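Local coordinates for protein poly(ADP-ribose) glycohydrolase (PDB 3SIG) that probably hydrolyses the ribose–ribose bonds of poly(ADP-ribose), releasing ADP-ribose, which it holds in a macrodomain-like active-site pocket, at residues N93-F104 / Q111-Y122. Sequence-based numbering, arbitrary orientation.
Sequences NFASAEHPGGGF and QEEGLARSSGLY. With AR6 ([(2R,3S,4R,5R)-5-(6-aminopurin-9-yl)-3,4-dihydroxy-oxolan-2-yl]methyl [hydroxy-[[(2R,3S,4R,5S)-3,4,5-trihydroxyoxolan-2-yl]methoxy]phosphoryl] hydrogen phosphate), chain B.
The backbones come closest where Phe104 meets Glu113, their CA atoms 4.5 Å apart, as the glycine-rich loop after strand 90-94 folds against helix 111-118 through overlapping type II and type II' turns. Gln111 meets the end of the strand, and Glu112 and Glu113 take up N-H groups of the loop. The extended chain of Glu112 (CG anti to its own N, chi1 176°) carries the carboxylate into the loop, where two oxygens can take several N-H donors. Ser96 N gives Glu112 OE1 a hydrogen bond of 2.8 Å on the syn side, tilted out of plane, while Asn93 ND2 and Gly101 N approach Glu112 OE2 from opposite faces. Asn93 ND2 also bonds Thr174 OG1, helping fix the amide's rotation. Glu113 bends at chi2 (85°), and its OE2 receives Gly103 N at 2.9 Å on the anti side. Gly101-Gly103 and Gln111-Glu113, with seven residues between them, fit the GGG-X6-8-QEE signature of the poly(ADP-ribose) glycohydrolases, set on a macrodomain fold. Here they meet the distal ribose of ADP-ribose: O2D donates to Glu112 OE1 and O1D to Glu113 OE2, both at 2.7 Å. Gly102 suits its place, with a positive phi and its CA 3.3 Å from ligand O2D. Gln111, a further pocket residue, lays its amide nearly parallel to the Phe94 ring, NE2 over the ring centre; its OE1 accepts Phe94 N at 2.8 Å and its backbone N binds phosphate oxygen O2A. Away from the ligand, Phe104 lays one ring face on the small methyl of Ala116, CB 3.7 Å from the ring centroid, and directs its edge at the face of Tyr122 in a T-shaped pair, planes at 64°. Helix 2-17 packs on both side chains, Ala8 at Phe104 and Val12 at Tyr122.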
loop_
_atom_site.group_PDB
_atom_site.type_symbol
_atom_site.label_atom_id
_atom_site.label_comp_id
_atom_site.label_asym_id
_atom_site.label_seq_id
_atom_site.Cartn_x
_atom_site.Cartn_y
_atom_site.Cartn_z
ATOM N N ASN A 93 0.450 0.343 0.652
ATOM C CA ASN A 93 1.301 0.038 -0.484
ATOM C C ASN A 93 2.512 -0.719 0.006
ATOM O O ASN A 93 3.232 -0.230 0.885
ATOM C CB ASN A 93 1.715 1.370 -1.131
ATOM C CG ASN A 93 2.763 1.207 -2.219
ATOM O OD1 ASN A 93 2.927 0.135 -2.777
ATOM N ND2 ASN A 93 3.507 2.287 -2.510
ATOM N N PHE A 94 2.711 -1.932 -0.539
ATOM C CA PHE A 94 3.818 -2.795 -0.139
ATOM C C PHE A 94 5.046 -2.287 -0.901
ATOM O O PHE A 94 5.464 -2.793 -1.965
ATOM C CB PHE A 94 3.541 -4.256 -0.488
ATOM C CG PHE A 94 2.236 -4.815 0.058
ATOM C CD1 PHE A 94 1.538 -4.241 1.117
ATOM C CD2 PHE A 94 1.747 -6.015 -0.457
ATOM C CE1 PHE A 94 0.371 -4.811 1.601
ATOM C CE2 PHE A 94 0.566 -6.584 0.017
ATOM C CZ PHE A 94 -0.126 -5.980 1.036
ATOM N N ALA A 95 5.635 -1.237 -0.347
ATOM C CA ALA A 95 6.487 -0.342 -1.098
ATOM C C ALA A 95 7.888 -0.833 -1.310
ATOM O O ALA A 95 8.476 -1.489 -0.438
ATOM C CB ALA A 95 6.552 0.946 -0.352
ATOM N N SER A 96 8.460 -0.419 -2.439
ATOM C CA SER A 96 9.894 -0.352 -2.645
ATOM C C SER A 96 10.436 0.793 -1.807
ATOM O O SER A 96 9.891 1.893 -1.754
ATOM C CB SER A 96 10.184 -0.060 -4.100
ATOM O OG SER A 96 11.588 0.197 -4.276
ATOM N N ALA A 97 11.579 0.570 -1.173
ATOM C CA ALA A 97 12.288 1.637 -0.478
ATOM C C ALA A 97 13.052 2.555 -1.420
ATOM O O ALA A 97 13.460 3.649 -1.021
ATOM C CB ALA A 97 13.257 1.018 0.521
ATOM N N GLU A 98 13.252 2.097 -2.652
ATOM C CA GLU A 98 14.238 2.692 -3.574
ATOM C C GLU A 98 13.641 3.322 -4.830
ATOM O O GLU A 98 14.258 4.211 -5.402
ATOM C CB GLU A 98 15.213 1.617 -4.029
ATOM C CG GLU A 98 16.010 1.006 -2.893
ATOM C CD GLU A 98 16.972 -0.102 -3.332
ATOM O OE1 GLU A 98 16.706 -0.793 -4.346
ATOM O OE2 GLU A 98 17.991 -0.283 -2.640
ATOM N N HIS A 99 12.480 2.865 -5.297
ATOM C CA HIS A 99 11.894 3.362 -6.537
ATOM C C HIS A 99 10.403 3.574 -6.393
ATOM O O HIS A 99 9.683 2.657 -6.025
ATOM C CB HIS A 99 12.144 2.389 -7.692
ATOM C CG HIS A 99 13.596 2.109 -7.920
ATOM N ND1 HIS A 99 14.200 0.938 -7.514
ATOM C CD2 HIS A 99 14.576 2.875 -8.450
ATOM C CE1 HIS A 99 15.484 0.979 -7.819
ATOM N NE2 HIS A 99 15.740 2.146 -8.379
ATOM N N PRO A 100 9.931 4.781 -6.715
ATOM C CA PRO A 100 8.492 5.067 -6.571
ATOM C C PRO A 100 7.671 4.289 -7.592
ATOM O O PRO A 100 7.917 4.424 -8.801
ATOM C CB PRO A 100 8.420 6.590 -6.812
ATOM C CG PRO A 100 9.645 6.898 -7.665
ATOM C CD PRO A 100 10.691 5.972 -7.149
ATOM N N GLY A 101 6.725 3.481 -7.146
ATOM C CA GLY A 101 6.000 2.594 -8.056
ATOM C C GLY A 101 6.799 1.340 -8.413
ATOM O O GLY A 101 6.390 0.561 -9.297
ATOM N N GLY A 102 7.924 1.106 -7.736
ATOM C CA GLY A 102 8.698 -0.088 -7.949
ATOM C C GLY A 102 9.177 -0.181 -9.380
ATOM O O GLY A 102 9.667 0.784 -9.947
ATOM N N GLY A 103 9.042 -1.362 -9.956
ATOM C CA GLY A 103 9.442 -1.576 -11.342
ATOM C C GLY A 103 8.318 -1.393 -12.369
ATOM O O GLY A 103 8.318 -2.036 -13.427
ATOM N N PHE A 104 7.312 -0.574 -12.074
ATOM C CA PHE A 104 6.126 -0.645 -12.895
ATOM C C PHE A 104 6.406 -0.319 -14.347
ATOM O O PHE A 104 5.813 -0.942 -15.237
ATOM C CB PHE A 104 4.944 0.151 -12.314
ATOM C CG PHE A 104 4.929 1.633 -12.598
ATOM C CD1 PHE A 104 5.861 2.493 -12.036
ATOM C CD2 PHE A 104 3.896 2.166 -13.344
ATOM C CE1 PHE A 104 5.794 3.849 -12.275
ATOM C CE2 PHE A 104 3.802 3.523 -13.565
ATOM C CZ PHE A 104 4.765 4.367 -13.035
ATOM N N GLN A 111 2.600 -6.039 -6.068
ATOM C CA GLN A 111 1.479 -5.218 -5.620
ATOM C C GLN A 111 1.668 -3.734 -5.898
ATOM O O GLN A 111 0.767 -3.063 -6.423
ATOM C CB GLN A 111 1.175 -5.463 -4.136
ATOM C CG GLN A 111 -0.082 -4.813 -3.615
ATOM C CD GLN A 111 0.200 -3.666 -2.666
ATOM O OE1 GLN A 111 1.285 -3.057 -2.674
ATOM N NE2 GLN A 111 -0.781 -3.340 -1.850
ATOM N N GLU A 112 2.820 -3.184 -5.569
ATOM C CA GLU A 112 3.049 -1.768 -5.770
ATOM C C GLU A 112 2.918 -1.407 -7.237
ATOM O O GLU A 112 2.354 -0.384 -7.588
ATOM C CB GLU A 112 4.427 -1.330 -5.249
ATOM C CG GLU A 112 4.681 0.171 -5.580
ATOM C CD GLU A 112 5.881 0.786 -4.901
ATOM O OE1 GLU A 112 6.877 0.059 -4.662
ATOM O OE2 GLU A 112 5.847 2.026 -4.662
ATOM N N GLU A 113 3.494 -2.214 -8.110
ATOM C CA GLU A 113 3.419 -1.941 -9.546
ATOM C C GLU A 113 1.974 -1.881 -10.023
ATOM O O GLU A 113 1.624 -1.062 -10.866
ATOM C CB GLU A 113 4.229 -2.957 -10.341
ATOM C CG GLU A 113 5.749 -2.826 -10.145
ATOM C CD GLU A 113 6.330 -3.537 -8.939
ATOM O OE1 GLU A 113 5.579 -4.097 -8.117
ATOM O OE2 GLU A 113 7.573 -3.526 -8.816
ATOM N N GLY A 114 1.147 -2.795 -9.519
ATOM C CA GLY A 114 -0.259 -2.746 -9.875
ATOM C C GLY A 114 -0.916 -1.452 -9.403
ATOM O O GLY A 114 -1.717 -0.839 -10.124
ATOM N N LEU A 115 -0.571 -1.006 -8.210
ATOM C CA LEU A 115 -1.128 0.266 -7.745
ATOM C C LEU A 115 -0.677 1.404 -8.659
ATOM O O LEU A 115 -1.480 2.267 -9.056
ATOM C CB LEU A 115 -0.663 0.577 -6.313
ATOM C CG LEU A 115 -1.037 -0.473 -5.262
ATOM C CD1 LEU A 115 -0.534 -0.075 -3.908
ATOM C CD2 LEU A 115 -2.553 -0.777 -5.227
ATOM N N ALA A 116 0.600 1.409 -9.032
ATOM C CA ALA A 116 1.139 2.467 -9.871
ATOM C C ALA A 116 0.572 2.442 -11.303
ATOM O O ALA A 116 0.410 3.477 -11.925
ATOM C CB ALA A 116 2.683 2.384 -9.891
ATOM N N ARG A 117 0.230 1.272 -11.806
ATOM C CA ARG A 117 -0.347 1.191 -13.132
ATOM C C ARG A 117 -1.782 1.667 -13.122
ATOM O O ARG A 117 -2.335 1.989 -14.177
ATOM C CB ARG A 117 -0.363 -0.261 -13.629
ATOM C CG ARG A 117 0.988 -0.791 -14.121
ATOM C CD ARG A 117 0.899 -2.065 -14.993
ATOM N NE ARG A 117 0.097 -3.085 -14.352
ATOM C CZ ARG A 117 0.521 -3.918 -13.418
ATOM N NH1 ARG A 117 1.787 -3.918 -13.022
ATOM N NH2 ARG A 117 -0.339 -4.744 -12.857
ATOM N N SER A 118 -2.435 1.654 -11.971
ATOM C CA SER A 118 -3.900 1.769 -11.891
ATOM C C SER A 118 -4.404 3.053 -11.283
ATOM O O SER A 118 -5.620 3.173 -11.104
ATOM C CB SER A 118 -4.451 0.608 -11.059
ATOM O OG SER A 118 -4.006 -0.644 -11.553
ATOM N N SER A 119 -3.521 3.982 -10.939
ATOM C CA SER A 119 -3.935 5.109 -10.113
ATOM C C SER A 119 -3.002 6.286 -10.322
ATOM O O SER A 119 -2.065 6.203 -11.136
ATOM C CB SER A 119 -3.902 4.716 -8.621
ATOM O OG SER A 119 -2.573 4.615 -8.141
ATOM N N GLY A 120 -3.209 7.349 -9.556
ATOM C CA GLY A 120 -2.260 8.441 -9.510
ATOM C C GLY A 120 -1.123 8.303 -8.515
ATOM O O GLY A 120 -0.390 9.270 -8.294
ATOM N N LEU A 121 -0.930 7.106 -7.992
ATOM C CA LEU A 121 0.047 6.941 -6.926
ATOM C C LEU A 121 1.443 7.380 -7.329
ATOM O O LEU A 121 2.144 7.995 -6.540
ATOM C CB LEU A 121 0.071 5.493 -6.463
ATOM C CG LEU A 121 1.063 5.181 -5.338
ATOM C CD1 LEU A 121 0.809 6.003 -4.067
ATOM C CD2 LEU A 121 1.013 3.679 -5.062
ATOM N N TYR A 122 1.899 7.049 -8.533
ATOM C CA TYR A 122 3.251 7.442 -8.960
ATOM C C TYR A 122 3.448 8.939 -8.938
ATOM O O TYR A 122 4.531 9.402 -8.644
ATOM C CB TYR A 122 3.504 6.912 -10.368
ATOM C CG TYR A 122 4.759 7.320 -11.114
ATOM C CD1 TYR A 122 6.009 6.969 -10.666
ATOM C CD2 TYR A 122 4.655 7.984 -12.332
ATOM C CE1 TYR A 122 7.134 7.288 -11.444
ATOM C CE2 TYR A 122 5.757 8.290 -13.065
ATOM C CZ TYR A 122 6.958 7.945 -12.606
ATOM O OH TYR A 122 8.059 8.263 -13.394
HETATM N N1 AR6 B . -3.312 -7.356 -3.884
HETATM C C2 AR6 B . -3.253 -8.033 -2.742
HETATM N N3 AR6 B . -2.283 -8.926 -2.391
HETATM C C4 AR6 B . -1.317 -9.067 -3.328
HETATM C C5 AR6 B . -1.330 -8.353 -4.577
HETATM C C6 AR6 B . -2.376 -7.492 -4.783
HETATM N N6 AR6 B . -2.460 -6.786 -5.984
HETATM N N7 AR6 B . -0.138 -8.757 -5.276
HETATM C C8 AR6 B . 0.453 -9.628 -4.529
HETATM N N9 AR6 B . -0.180 -9.879 -3.348
HETATM P PA AR6 B . 4.518 -8.086 -2.844
HETATM P PB AR6 B . 6.519 -7.207 -0.819
HETATM C "C1'" AR6 B . 0.149 -10.746 -2.220
HETATM O O1A AR6 B . 5.432 -9.195 -3.224
HETATM O O1B AR6 B . 6.294 -6.179 0.272
HETATM C C1D AR6 B . 7.531 -4.623 -5.406
HETATM O O1D AR6 B . 8.356 -4.743 -6.531
HETATM C "C2'" AR6 B . 1.006 -11.938 -2.588
HETATM O "O2'" AR6 B . 0.656 -13.040 -1.797
HETATM O O2A AR6 B . 4.060 -7.143 -3.926
HETATM O O2B AR6 B . 6.896 -8.593 -0.419
HETATM C C2D AR6 B . 7.897 -3.368 -4.716
HETATM O O2D AR6 B . 8.021 -2.229 -5.495
HETATM C "C3'" AR6 B . 2.367 -11.465 -2.229
HETATM O "O3'" AR6 B . 3.217 -12.505 -1.868
HETATM O O3A AR6 B . 5.149 -7.271 -1.633
HETATM C C3D AR6 B . 8.911 -3.760 -3.729
HETATM O O3D AR6 B . 10.126 -3.645 -4.422
HETATM C "C4'" AR6 B . 2.155 -10.519 -1.083
HETATM O "O4'" AR6 B . 0.825 -10.064 -1.195
HETATM C C4D AR6 B . 8.540 -5.168 -3.421
HETATM O O4D AR6 B . 7.803 -5.687 -4.518
HETATM C "C5'" AR6 B . 3.122 -9.346 -1.003
HETATM O "O5'" AR6 B . 3.131 -8.623 -2.223
HETATM C C5D AR6 B . 7.742 -5.324 -2.127
HETATM O O5D AR6 B . 7.587 -6.706 -1.869
HETATM O O HOH W 1 4.730 -4.517 -3.981
HETATM O O HOH W 2 7.669 3.219 -3.035
HETATM O O HOH W 3 4.181 -3.068 -14.352
#